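Local coordinates for protein putative NADH-flavin reductase (Streptococcus pneumoniae TIGR4, PDB 4R01) that probably reduces flavins with NADH, binding the dinucleotide through its Rossmann fold, at residues F66-Y69 and T73-L76; P75-S80 and K125-A130; E170-T173 and I179-I182. One frame throughout, in Å; residues are numbered along the deposited sequence.

From the N terminus the chain reaches interaction 1 in the connection between strand 61-64 and helix 76-88, where the contact closes a small loop of three intervening residues. Interaction 2 begins where interaction 1 ends, sharing Pro75 and Leu76, and spans 44 residues to pair the start of helix 76-88 with the start of helix 125-138. The two touch, Leu74 packing on Pro126 and Ala130 and His77 against Phe66 and Ala68. Interaction 3 follows in series, neither nested nor crossed, and closes five residues between the loop after strand 165-168 and the approach to strand 181-183. Its centre lies about 21 Å from that of interaction 2, beside the small two-stranded sheet.

Interaction 1: F66-Y69 and T73-L76; sequences FGAY and TLPL
The Phe66 ring meets Leu76 at its far corner, Phe66 CZ lying 3.9 Å from Leu76 CB, with the methylene coming in at a slant. One face of the ring carries the backbone N of Ala68, 4.2 Å above the plane and displaced toward the rim. His77 adds an edge-to-face ring contact. Phe66 reaches Leu76 because its CG is anti to the backbone N (chi1 175°), which sends the ring out from the loop toward the helix start. Ala68 also points across, and its CB sits 3.6 Å from Leu74 CD2, one methyl against one branch tip. The segments belong to the beta-alpha connection of the Rossmann fold after strand 61-64, at the C-terminal edge of the parallel strands, the edge where Rossmann folds generally bind their dinucleotide, as this one probably does. A type I turn from Thr73 to Leu76 leads the chain into helix 76-88, closed by the 2.9 Å bond from Leu76 N to Thr73 O. Thr73 OG1 is hydrogen-bonded to Thr70 O within the intervening loop. Leu74 also packs against Pro126 and Leu127 of helix 125-138.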
ATOM      1  N   PHE A  66     -17.960 -13.289  21.164  1.00 38.93           N
ATOM      2  CA  PHE A  66     -18.141 -14.588  20.528  1.00 46.51           C
ATOM      3  C   PHE A  66     -17.272 -14.743  19.283  1.00 52.23           C
ATOM      4  O   PHE A  66     -17.235 -13.864  18.420  1.00 53.47           O
ATOM      5  CB  PHE A  66     -19.616 -14.796  20.172  1.00 46.79           C
ATOM      6  CG  PHE A  66     -19.886 -16.061  19.406  1.00 50.38           C
ATOM      7  CD1 PHE A  66     -19.922 -17.285  20.052  1.00 51.42           C
ATOM      8  CD2 PHE A  66     -20.115 -16.024  18.039  1.00 51.06           C
ATOM      9  CE1 PHE A  66     -20.174 -18.450  19.350  1.00 52.18           C
ATOM     10  CE2 PHE A  66     -20.365 -17.186  17.331  1.00 52.13           C
ATOM     11  CZ  PHE A  66     -20.395 -18.401  17.988  1.00 53.29           C
ATOM     12  N   GLY A  67     -16.572 -15.870  19.206  1.00 58.20           N
ATOM     13  CA  GLY A  67     -15.757 -16.194  18.049  1.00 64.41           C
ATOM     14  C   GLY A  67     -16.000 -17.620  17.593  1.00 73.03           C
ATOM     15  O   GLY A  67     -15.937 -18.553  18.395  1.00 76.57           O
ATOM     16  N   ALA A  68     -16.279 -17.790  16.305  1.00 78.23           N
ATOM     17  CA  ALA A  68     -16.593 -19.105  15.754  1.00 87.09           C
ATOM     18  C   ALA A  68     -15.412 -20.067  15.859  1.00 97.31           C
ATOM     19  O   ALA A  68     -14.323 -19.792  15.354  1.00101.38           O
ATOM     20  CB  ALA A  68     -17.035 -18.975  14.311  1.00 87.50           C
ATOM     21  N   TYR A  69     -15.648 -21.199  16.514  1.00105.14           N
ATOM     22  CA  TYR A  69     -14.612 -22.201  16.748  1.00113.45           C
ATOM     23  C   TYR A  69     -14.227 -22.928  15.460  1.00119.40           C
ATOM     24  O   TYR A  69     -13.060 -23.262  15.254  1.00125.91           O
ATOM     25  CB  TYR A  69     -15.084 -23.198  17.811  1.00117.46           C
ATOM     26  CG  TYR A  69     -14.133 -24.344  18.085  1.00125.83           C
ATOM     27  CD1 TYR A  69     -12.986 -24.154  18.845  1.00127.75           C
ATOM     28  CD2 TYR A  69     -14.399 -25.621  17.610  1.00131.30           C
ATOM     29  CE1 TYR A  69     -12.121 -25.203  19.106  1.00134.01           C
ATOM     30  CE2 TYR A  69     -13.541 -26.674  17.866  1.00137.39           C
ATOM     31  CZ  TYR A  69     -12.404 -26.460  18.614  1.00138.84           C
ATOM     32  OH  TYR A  69     -11.549 -27.507  18.871  1.00146.37           O
ATOM     33  N   THR A  73     -19.053 -23.138  11.412  1.00 64.37           N
ATOM     34  CA  THR A  73     -19.892 -22.530  12.438  1.00 61.52           C
ATOM     35  C   THR A  73     -19.829 -21.005  12.359  1.00 59.77           C
ATOM     36  O   THR A  73     -20.398 -20.308  13.197  1.00 58.92           O
ATOM     37  CB  THR A  73     -19.484 -22.981  13.853  1.00 58.14           C
ATOM     38  OG1 THR A  73     -18.059 -22.906  13.987  1.00 56.99           O
ATOM     39  CG2 THR A  73     -19.938 -24.413  14.106  1.00 55.36           C
ATOM     40  N   LEU A  74     -19.129 -20.490  11.353  1.00 56.73           N
ATOM     41  CA  LEU A  74     -19.071 -19.045  11.126  1.00 50.12           C
ATOM     42  C   LEU A  74     -20.449 -18.373  10.976  1.00 47.99           C
ATOM     43  O   LEU A  74     -20.616 -17.234  11.414  1.00 42.43           O
ATOM     44  CB  LEU A  74     -18.211 -18.736   9.897  1.00 48.17           C
ATOM     45  CG  LEU A  74     -16.694 -18.873  10.061  1.00 45.89           C
ATOM     46  CD1 LEU A  74     -16.002 -18.750   8.719  1.00 43.78           C
ATOM     47  CD2 LEU A  74     -16.150 -17.838  11.030  1.00 42.88           C
ATOM     48  N   PRO A  75     -21.439 -19.058  10.358  1.00 54.72           N
ATOM     49  CA  PRO A  75     -22.763 -18.420  10.321  1.00 56.53           C
ATOM     50  C   PRO A  75     -23.406 -18.166  11.689  1.00 54.54           C
ATOM     51  O   PRO A  75     -24.425 -17.479  11.749  1.00 57.18           O
ATOM     52  CB  PRO A  75     -23.605 -19.421   9.525  1.00 60.86           C
ATOM     53  CG  PRO A  75     -22.636 -20.079   8.630  1.00 60.50           C
ATOM     54  CD  PRO A  75     -21.378 -20.211   9.437  1.00 56.36           C
ATOM     55  N   LEU A  76     -22.828 -18.701  12.761  1.00 49.08           N
ATOM     56  CA  LEU A  76     -23.388 -18.512  14.096  1.00 45.80           C
ATOM     57  C   LEU A  76     -23.248 -17.070  14.578  1.00 39.62           C
ATOM     58  O   LEU A  76     -23.914 -16.665  15.535  1.00 37.44           O
ATOM     59  CB  LEU A  76     -22.724 -19.460  15.096  1.00 43.94           C
ATOM     60  CG  LEU A  76     -23.084 -20.937  14.941  1.00 42.56           C
ATOM     61  CD1 LEU A  76     -22.340 -21.774  15.966  1.00 44.00           C
ATOM     62  CD2 LEU A  76     -24.584 -21.134  15.065  1.00 42.13           C
TER

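Interaction 2: P75-S80 and K125-A130; sequences PLHSKS and KPLAKA
His77 reaches across from helix 76-88 to helix 125-138, its imidazole laid obliquely against two aliphatic groups of the second helix. His77 CE1 approaches Leu127 CD1 at 4.0 Å, and His77 ND1 lies 4.1 Å from Ala130 CB, so two neighbouring ring atoms touch residues three apart on the opposing helix, nearly one turn. The torsion of His77 (chi1 -80°) sets CG anti to the carbonyl carbon and throws the ring across to that helix. Leu127 answers with CG anti to its own backbone N (chi1 175°), a setting that carries CD1 toward the ring although its CB does not aim at the other segment. Ala130, by contrast, points across.

The segment axes run almost parallel, at -15°, and 10.5 Å apart, a spacing wide enough for the ring to stand between the helices. Beside the ring, a water molecule donates to Ala130 O at 3.2 Å. It may bridge to Ser78 OG as well, but that side is doubtful because the 2.5 Å separation between the water and Ser78 OG is short. Ser78 OG and Ala130 O themselves are 4.4 Å apart. Both helices flank the same side of the Rossmann sheet, and Leu127 also packs on Pro71 of the second subunit.

The ring ND1 is hydrogen-bonded to Leu74 O, which ties the imidazole to the turn that precedes its helix and should restrict its rotation. Between these two segments the contact is therefore van der Waals, imidazole against methyls, with a possible water bridge and no direct hydrogen bond.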
ATOM      1  N   PRO A  75     -21.439 -19.058  10.358  1.00 54.72           N
ATOM      2  CA  PRO A  75     -22.763 -18.420  10.321  1.00 56.53           C
ATOM      3  C   PRO A  75     -23.406 -18.166  11.689  1.00 54.54           C
ATOM      4  O   PRO A  75     -24.425 -17.479  11.749  1.00 57.18           O
ATOM      5  CB  PRO A  75     -23.605 -19.421   9.525  1.00 60.86           C
ATOM      6  CG  PRO A  75     -22.636 -20.079   8.630  1.00 60.50           C
ATOM      7  CD  PRO A  75     -21.378 -20.211   9.437  1.00 56.36           C
ATOM      8  N   LEU A  76     -22.828 -18.701  12.761  1.00 49.08           N
ATOM      9  CA  LEU A  76     -23.388 -18.512  14.096  1.00 45.80           C
ATOM     10  C   LEU A  76     -23.248 -17.070  14.578  1.00 39.62           C
ATOM     11  O   LEU A  76     -23.914 -16.665  15.535  1.00 37.44           O
ATOM     12  CB  LEU A  76     -22.724 -19.460  15.096  1.00 43.94           C
ATOM     13  CG  LEU A  76     -23.084 -20.937  14.941  1.00 42.56           C
ATOM     14  CD1 LEU A  76     -22.340 -21.774  15.966  1.00 44.00           C
ATOM     15  CD2 LEU A  76     -24.584 -21.134  15.065  1.00 42.13           C
ATOM     16  N   HIS A  77     -22.383 -16.302  13.921  1.00 34.81           N
ATOM     17  CA  HIS A  77     -22.247 -14.882  14.223  1.00 36.52           C
ATOM     18  C   HIS A  77     -23.569 -14.164  13.990  1.00 39.07           C
ATOM     19  O   HIS A  77     -23.996 -13.346  14.805  1.00 41.97           O
ATOM     20  CB  HIS A  77     -21.145 -14.240  13.376  1.00 37.69           C
ATOM     21  CG  HIS A  77     -19.760 -14.492  13.887  1.00 39.32           C
ATOM     22  ND1 HIS A  77     -18.981 -15.537  13.439  1.00 42.34           N
ATOM     23  CD2 HIS A  77     -19.018 -13.836  14.808  1.00 35.58           C
ATOM     24  CE1 HIS A  77     -17.817 -15.512  14.063  1.00 40.80           C
ATOM     25  NE2 HIS A  77     -17.813 -14.491  14.900  1.00 37.37           N
ATOM     26  N   SER A  78     -24.217 -14.482  12.874  1.00 37.67           N
ATOM     27  CA  SER A  78     -25.500 -13.881  12.543  1.00 39.31           C
ATOM     28  C   SER A  78     -26.592 -14.396  13.469  1.00 41.20           C
ATOM     29  O   SER A  78     -27.418 -13.624  13.956  1.00 41.21           O
ATOM     30  CB  SER A  78     -25.871 -14.160  11.086  1.00 44.32           C
ATOM     31  OG  SER A  78     -24.988 -13.495  10.200  1.00 49.12           O
ATOM     32  N   LYS A  79     -26.589 -15.703  13.714  1.00 43.71           N
ATOM     33  CA  LYS A  79     -27.605 -16.312  14.562  1.00 45.48           C
ATOM     34  C   LYS A  79     -27.520 -15.766  15.983  1.00 42.54           C
ATOM     35  O   LYS A  79     -28.537 -15.642  16.665  1.00 42.46           O
ATOM     36  CB  LYS A  79     -27.467 -17.836  14.569  1.00 50.22           C
ATOM     37  CG  LYS A  79     -28.697 -18.561  15.096  1.00 52.74           C
ATOM     38  CD  LYS A  79     -28.420 -20.038  15.328  1.00 57.46           C
ATOM     39  CE  LYS A  79     -29.658 -20.755  15.855  1.00 61.56           C
ATOM     40  NZ  LYS A  79     -29.326 -22.052  16.510  1.00 61.59           N
ATOM     41  N   SER A  80     -26.308 -15.430  16.417  1.00 37.92           N
ATOM     42  CA  SER A  80     -26.108 -14.878  17.754  1.00 41.59           C
ATOM     43  C   SER A  80     -26.773 -13.511  17.871  1.00 39.72           C
ATOM     44  O   SER A  80     -27.402 -13.205  18.883  1.00 40.24           O
ATOM     45  CB  SER A  80     -24.617 -14.778  18.088  1.00 42.35           C
ATOM     46  OG  SER A  80     -23.967 -13.825  17.264  1.00 45.64           O
ATOM     47  N   LYS A 125     -11.579 -13.770   4.153  1.00 33.72           N
ATOM     48  CA  LYS A 125     -12.943 -13.525   3.693  1.00 33.60           C
ATOM     49  C   LYS A 125     -14.053 -14.263   4.461  1.00 35.55           C
ATOM     50  O   LYS A 125     -15.092 -13.665   4.731  1.00 38.78           O
ATOM     51  CB  LYS A 125     -13.049 -13.859   2.205  1.00 37.08           C
ATOM     52  CG  LYS A 125     -12.254 -12.919   1.321  1.00 40.72           C
ATOM     53  CD  LYS A 125     -12.501 -13.198  -0.147  1.00 43.01           C
ATOM     54  CE  LYS A 125     -11.835 -12.147  -1.020  1.00 42.48           C
ATOM     55  NZ  LYS A 125     -11.963 -12.471  -2.466  1.00 43.94           N
ATOM     56  N   PRO A 126     -13.856 -15.552   4.809  1.00 35.12           N
ATOM     57  CA  PRO A 126     -14.949 -16.218   5.529  1.00 35.28           C
ATOM     58  C   PRO A 126     -15.311 -15.559   6.861  1.00 35.36           C
ATOM     59  O   PRO A 126     -16.494 -15.337   7.121  1.00 38.71           O
ATOM     60  CB  PRO A 126     -14.405 -17.630   5.754  1.00 33.71           C
ATOM     61  CG  PRO A 126     -13.467 -17.842   4.627  1.00 35.97           C
ATOM     62  CD  PRO A 126     -12.799 -16.512   4.435  1.00 34.83           C
ATOM     63  N   LEU A 127     -14.318 -15.245   7.687  1.00 34.38           N
ATOM     64  CA  LEU A 127     -14.588 -14.574   8.956  1.00 34.31           C
ATOM     65  C   LEU A 127     -15.092 -13.152   8.726  1.00 33.42           C
ATOM     66  O   LEU A 127     -16.058 -12.719   9.354  1.00 35.71           O
ATOM     67  CB  LEU A 127     -13.338 -14.547   9.836  1.00 35.54           C
ATOM     68  CG  LEU A 127     -13.475 -13.761  11.143  1.00 40.13           C
ATOM     69  CD1 LEU A 127     -14.611 -14.323  11.994  1.00 38.37           C
ATOM     70  CD2 LEU A 127     -12.166 -13.755  11.922  1.00 42.22           C
ATOM     71  N   ALA A 128     -14.432 -12.438   7.819  1.00 33.72           N
ATOM     72  CA  ALA A 128     -14.773 -11.048   7.514  1.00 31.41           C
ATOM     73  C   ALA A 128     -16.199 -10.916   6.998  1.00 32.80           C
ATOM     74  O   ALA A 128     -16.900  -9.957   7.321  1.00 32.75           O
ATOM     75  CB  ALA A 128     -13.795 -10.477   6.499  1.00 27.48           C
ATOM     76  N   LYS A 129     -16.625 -11.884   6.194  1.00 34.41           N
ATOM     77  CA  LYS A 129     -17.971 -11.868   5.642  1.00 40.81           C
ATOM     78  C   LYS A 129     -19.003 -12.125   6.734  1.00 39.81           C
ATOM     79  O   LYS A 129     -20.042 -11.469   6.784  1.00 38.85           O
ATOM     80  CB  LYS A 129     -18.112 -12.908   4.531  1.00 48.56           C
ATOM     81  CG  LYS A 129     -19.262 -12.630   3.592  1.00 58.84           C
ATOM     82  CD  LYS A 129     -18.801 -11.726   2.465  1.00 64.52           C
ATOM     83  CE  LYS A 129     -19.779 -10.591   2.239  1.00 66.82           C
ATOM     84  NZ  LYS A 129     -19.329  -9.694   1.134  1.00 65.18           N
ATOM     85  N   ALA A 130     -18.711 -13.088   7.604  1.00 38.57           N
ATOM     86  CA  ALA A 130     -19.611 -13.415   8.701  1.00 39.47           C
ATOM     87  C   ALA A 130     -19.751 -12.227   9.643  1.00 36.54           C
ATOM     88  O   ALA A 130     -20.838 -11.944  10.142  1.00 39.77           O
ATOM     89  CB  ALA A 130     -19.117 -14.641   9.457  1.00 42.29           C
TER
HETATM   90  O   HOH W   1     -22.708 -14.481   9.763  1.00 34.95           O

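Interaction 3: E170-T173 and I179-I182; sequences EIFT and ISQI
The loop leaving strand 165-168 passes here beside the entry to strand 181-183, one half of a two-stranded parallel sheet with strand 154-156. Phe172 and Ser180 make the main touch: Phe172 CE1 lies 3.7 Å from Ser180 CB, which comes up obliquely to the ring. With CG anti to the backbone N (chi1 172°), Phe172 swings its ring toward the serine, while Ser180 points its CB toward the loop. The backbone carbonyl of Thr173 flanks the same methylene, its O 3.9 Å from Ser180 CB.

A water molecule sits between the polar atoms and donates to Thr173 O at 2.7 Å; its 2.4 Å approach to Ser180 OG is too short to be trusted as a bond. Ser180 OG is in any case hydrogen-bonded to Val153 N, just ahead of strand 154-156. Within the loop, Thr173 OG1 donates to Ile171 O at 3.1 Å, from 39° out of the carbonyl plane, linking residues two apart along the chain.

Other subunits close in on the contact. Ser180 N bonds to Glu122 OE2 of the second subunit, and Phe172 packs on Pro118 of the fourth. A short parallel strand pair set apart from the main Rossmann sheet, as here, recalls the C-terminal part of extended and atypical short-chain dehydrogenases.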
ATOM      1  N   GLU A 170     -17.098   5.028  11.321  1.00 42.49           N
ATOM      2  CA  GLU A 170     -17.519   4.057  10.320  1.00 41.61           C
ATOM      3  C   GLU A 170     -16.467   3.838   9.232  1.00 37.31           C
ATOM      4  O   GLU A 170     -16.515   2.850   8.498  1.00 35.20           O
ATOM      5  CB  GLU A 170     -18.834   4.517   9.689  1.00 46.81           C
ATOM      6  CG  GLU A 170     -19.766   3.396   9.286  1.00 53.85           C
ATOM      7  CD  GLU A 170     -20.438   2.738  10.470  1.00 56.92           C
ATOM      8  OE1 GLU A 170     -20.656   3.422  11.492  1.00 56.46           O
ATOM      9  OE2 GLU A 170     -20.744   1.533  10.376  1.00 61.14           O
ATOM     10  N   ILE A 171     -15.518   4.765   9.138  1.00 33.96           N
ATOM     11  CA  ILE A 171     -14.563   4.790   8.037  1.00 32.71           C
ATOM     12  C   ILE A 171     -13.169   4.337   8.469  1.00 31.68           C
ATOM     13  O   ILE A 171     -12.704   4.685   9.555  1.00 31.18           O
ATOM     14  CB  ILE A 171     -14.488   6.212   7.425  1.00 35.64           C
ATOM     15  CG1 ILE A 171     -15.868   6.637   6.918  1.00 37.60           C
ATOM     16  CG2 ILE A 171     -13.463   6.286   6.301  1.00 34.03           C
ATOM     17  CD1 ILE A 171     -15.905   8.030   6.335  1.00 39.85           C
ATOM     18  N   PHE A 172     -12.515   3.553   7.613  1.00 30.98           N
ATOM     19  CA  PHE A 172     -11.154   3.086   7.864  1.00 31.85           C
ATOM     20  C   PHE A 172     -10.197   4.239   8.166  1.00 32.65           C
ATOM     21  O   PHE A 172     -10.144   5.233   7.438  1.00 34.81           O
ATOM     22  CB  PHE A 172     -10.641   2.278   6.670  1.00 33.29           C
ATOM     23  CG  PHE A 172      -9.181   1.923   6.756  1.00 35.06           C
ATOM     24  CD1 PHE A 172      -8.727   1.029   7.710  1.00 36.00           C
ATOM     25  CD2 PHE A 172      -8.267   2.475   5.875  1.00 33.82           C
ATOM     26  CE1 PHE A 172      -7.387   0.699   7.787  1.00 35.74           C
ATOM     27  CE2 PHE A 172      -6.929   2.150   5.947  1.00 33.40           C
ATOM     28  CZ  PHE A 172      -6.489   1.261   6.905  1.00 36.20           C
ATOM     29  N   THR A 173      -9.444   4.088   9.249  1.00 27.74           N
ATOM     30  CA  THR A 173      -8.566   5.132   9.754  1.00 28.12           C
ATOM     31  C   THR A 173      -7.207   4.530  10.104  1.00 28.81           C
ATOM     32  O   THR A 173      -7.119   3.364  10.481  1.00 30.84           O
ATOM     33  CB  THR A 173      -9.192   5.827  10.992  1.00 46.46           C
ATOM     34  OG1 THR A 173     -10.386   6.513  10.594  1.00 49.94           O
ATOM     35  CG2 THR A 173      -8.237   6.825  11.632  1.00 47.92           C
ATOM     36  N   ILE A 179      -0.552   3.305   9.669  1.00 31.91           N
ATOM     37  CA  ILE A 179      -0.684   1.920  10.101  1.00 34.63           C
ATOM     38  C   ILE A 179      -1.974   1.706  10.892  1.00 35.58           C
ATOM     39  O   ILE A 179      -2.375   2.559  11.682  1.00 38.70           O
ATOM     40  CB  ILE A 179       0.525   1.492  10.965  1.00 41.26           C
ATOM     41  CG1 ILE A 179       1.833   1.803  10.238  1.00 42.20           C
ATOM     42  CG2 ILE A 179       0.454   0.011  11.312  1.00 45.32           C
ATOM     43  CD1 ILE A 179       3.070   1.474  11.042  1.00 43.39           C
ATOM     44  N   SER A 180      -2.623   0.568  10.666  1.00 29.14           N
ATOM     45  CA  SER A 180      -3.813   0.209  11.425  1.00 27.75           C
ATOM     46  C   SER A 180      -3.578  -1.071  12.223  1.00 29.39           C
ATOM     47  O   SER A 180      -3.724  -2.175  11.698  1.00 31.10           O
ATOM     48  CB  SER A 180      -5.014   0.039  10.496  1.00 26.78           C
ATOM     49  OG  SER A 180      -6.155  -0.386  11.219  1.00 25.93           O
ATOM     50  N   GLN A 181      -3.203  -0.914  13.489  1.00 28.37           N
ATOM     51  CA  GLN A 181      -2.976  -2.052  14.374  1.00 28.53           C
ATOM     52  C   GLN A 181      -3.429  -1.711  15.786  1.00 27.71           C
ATOM     53  O   GLN A 181      -3.504  -0.538  16.147  1.00 30.30           O
ATOM     54  CB  GLN A 181      -1.501  -2.458  14.384  1.00 31.76           C
ATOM     55  CG  GLN A 181      -0.581  -1.400  14.975  1.00 40.46           C
ATOM     56  CD  GLN A 181       0.852  -1.872  15.114  1.00 49.77           C
ATOM     57  OE1 GLN A 181       1.580  -1.989  14.130  1.00 50.89           O
ATOM     58  NE2 GLN A 181       1.267  -2.139  16.347  1.00 57.21           N
ATOM     59  N   ILE A 182      -3.742  -2.734  16.577  1.00 25.69           N
ATOM     60  CA  ILE A 182      -4.036  -2.534  17.994  1.00 27.50           C
ATOM     61  C   ILE A 182      -3.941  -3.852  18.761  1.00 26.45           C
ATOM     62  O   ILE A 182      -4.225  -4.924  18.221  1.00 27.35           O
ATOM     63  CB  ILE A 182      -5.437  -1.899  18.207  1.00 30.07           C
ATOM     64  CG1 ILE A 182      -5.558  -1.319  19.619  1.00 24.74           C
ATOM     65  CG2 ILE A 182      -6.550  -2.903  17.918  1.00 28.26           C
ATOM     66  CD1 ILE A 182      -6.828  -0.531  19.850  1.00 32.85           C
TER
HETATM   67  O   HOH W   2      -8.089   1.062  11.427  1.00 35.42           O